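Side-chain contact in SsDNA-binding protein essential for mitochondrial genome maintenance (Saccharomyces cerevisiae, PDB 6CQK), which binds single-stranded DNA preferentially and cooperatively, takes part in mitochondrial DNA replication and stimulates the PIF1 helicase: residues A[50-53]-A[54-58]. Sequence-based numbering, arbitrary orientation.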
loop_
_atom_site.group_PDB
_atom_site.type_symbol
_atom_site.label_atom_id
_atom_site.label_comp_id
_atom_site.label_asym_id
_atom_site.label_seq_id
_atom_site.Cartn_x
_atom_site.Cartn_y
_atom_site.Cartn_z
ATOM N N PHE A 50 9.303 -17.351 2.711
ATOM C CA PHE A 50 10.587 -17.733 3.246
ATOM C C PHE A 50 10.724 -17.267 4.683
ATOM O O PHE A 50 11.303 -18.000 5.459
ATOM C CB PHE A 50 11.711 -17.201 2.405
ATOM C CG PHE A 50 11.748 -17.753 1.031
ATOM C CD1 PHE A 50 12.200 -19.005 0.780
ATOM C CD2 PHE A 50 11.323 -16.999 -0.033
ATOM C CE1 PHE A 50 12.226 -19.519 -0.516
ATOM C CE2 PHE A 50 11.349 -17.500 -1.341
ATOM C CZ PHE A 50 11.814 -18.767 -1.579
ATOM N N ASN A 51 10.250 -16.078 5.040
ATOM C CA ASN A 51 10.508 -15.514 6.375
ATOM C C ASN A 51 10.023 -16.477 7.414
ATOM O O ASN A 51 8.839 -16.722 7.563
ATOM C CB ASN A 51 9.859 -14.148 6.539
ATOM C CG ASN A 51 9.881 -13.608 7.978
ATOM O OD1 ASN A 51 9.240 -14.124 8.886
ATOM N ND2 ASN A 51 10.624 -12.549 8.178
ATOM N N GLU A 52 10.991 -17.077 8.101
ATOM C CA GLU A 52 10.700 -18.228 8.939
ATOM C C GLU A 52 9.743 -17.885 10.083
ATOM O O GLU A 52 8.851 -18.695 10.391
ATOM C CB GLU A 52 11.985 -18.863 9.462
ATOM C CG GLU A 52 11.827 -20.328 9.803
ATOM C CD GLU A 52 13.005 -20.778 10.577
ATOM O OE1 GLU A 52 13.972 -21.264 9.977
ATOM O OE2 GLU A 52 12.953 -20.576 11.780
ATOM N N PRO A 53 9.921 -16.703 10.709
ATOM C CA PRO A 53 8.944 -16.350 11.748
ATOM C C PRO A 53 7.502 -16.363 11.210
ATOM O O PRO A 53 6.603 -16.857 11.898
ATOM C CB PRO A 53 9.369 -14.937 12.170
ATOM C CG PRO A 53 10.806 -14.811 11.803
ATOM C CD PRO A 53 11.123 -15.840 10.749
ATOM N N GLN A 54 7.310 -15.865 9.995
ATOM C CA GLN A 54 5.996 -15.871 9.379
ATOM C C GLN A 54 5.571 -17.281 8.988
ATOM O O GLN A 54 4.411 -17.647 9.132
ATOM C CB GLN A 54 5.958 -14.939 8.170
ATOM C CG GLN A 54 5.980 -13.492 8.588
ATOM C CD GLN A 54 6.166 -12.539 7.433
ATOM O OE1 GLN A 54 5.628 -12.751 6.362
ATOM N NE2 GLN A 54 6.861 -11.447 7.663
ATOM N N ILE A 55 6.518 -18.083 8.513
ATOM C CA ILE A 55 6.228 -19.474 8.206
ATOM C C ILE A 55 5.621 -20.130 9.443
ATOM O O ILE A 55 4.631 -20.869 9.344
ATOM C CB ILE A 55 7.485 -20.224 7.728
ATOM C CG1 ILE A 55 7.984 -19.643 6.406
ATOM C CG2 ILE A 55 7.182 -21.711 7.589
ATOM C CD1 ILE A 55 9.021 -20.477 5.719
ATOM N N ASN A 56 6.242 -19.894 10.604
ATOM C CA ASN A 56 5.772 -20.511 11.854
ATOM C C ASN A 56 4.428 -19.937 12.231
ATOM O O ASN A 56 3.514 -20.687 12.563
ATOM C CB ASN A 56 6.753 -20.316 13.019
ATOM C CG ASN A 56 8.047 -21.091 12.834
ATOM O OD1 ASN A 56 8.077 -22.162 12.223
ATOM N ND2 ASN A 56 9.131 -20.533 13.355
ATOM N N PHE A 57 4.327 -18.604 12.189
ATOM C CA PHE A 57 3.048 -17.891 12.484
ATOM C C PHE A 57 1.880 -18.483 11.704
ATOM O O PHE A 57 0.807 -18.661 12.279
ATOM C CB PHE A 57 3.168 -16.358 12.235
ATOM C CG PHE A 57 1.951 -15.557 12.681
ATOM C CD1 PHE A 57 0.861 -15.500 11.871
ATOM C CD2 PHE A 57 1.892 -14.874 13.905
ATOM C CE1 PHE A 57 -0.272 -14.800 12.231
ATOM C CE2 PHE A 57 0.745 -14.174 14.280
ATOM C CZ PHE A 57 -0.348 -14.149 13.427
ATOM N N LEU A 58 2.141 -18.846 10.440
ATOM C CA LEU A 58 1.125 -19.427 9.575
ATOM C C LEU A 58 0.757 -20.836 9.979
ATOM O O LEU A 58 -0.414 -21.128 10.242
ATOM C CB LEU A 58 1.564 -19.421 8.112
ATOM C CG LEU A 58 1.463 -18.059 7.398
ATOM C CD1 LEU A 58 2.214 -18.023 6.066
ATOM C CD2 LEU A 58 0.010 -17.689 7.173
#
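Asn51 caps the start of helix 52-59 from the N-cap position, through Gln54, where the short helix follows strand 43-49 of the OB fold. The carboxamide oxygen OD1 of Asn51 accepts from the backbone N of Gln54 at 2.8 Å, with the N-H in the carbonyl plane. Asparagine suits this place because its short side chain has CG anti to the backbone N (chi1 170°), beside its own carbonyl carbon, from where OD1 reaches forward to an N-H of the first turn that lacks a helical acceptor. Pro53 fits that turn in another way: its ring nitrogen has no hydrogen needing a partner. The side chain of Gln54 crosses that of Asn51 at about a right angle, and the two amides stack with their planes 30° apart, Gln54 NE2 lying 3.7 Å from Asn51 CG. With an alanine in place of Asn51, the N-H of Gln54 is likely to lose its capping acceptor, and the Gln54 amide the group stacked on it. Regular helical bonding begins with Ile55 N to Asn51 O, 2.9 Å, and continues from Asn56 to Glu52 and from Phe57 to Pro53. Ile55 lays CD1 against Phe50 O at 3.4 Å, while its buried side chain packs on Leu28 and Val49. Farther along, Leu58 touches strands 26-34, 43-49 and 89-99. Gln54, able both to accept and to donate, also fastens the helix to strand 89-99, OE1 bonding to Gln94 NE2 and NE2 to Lys95 O.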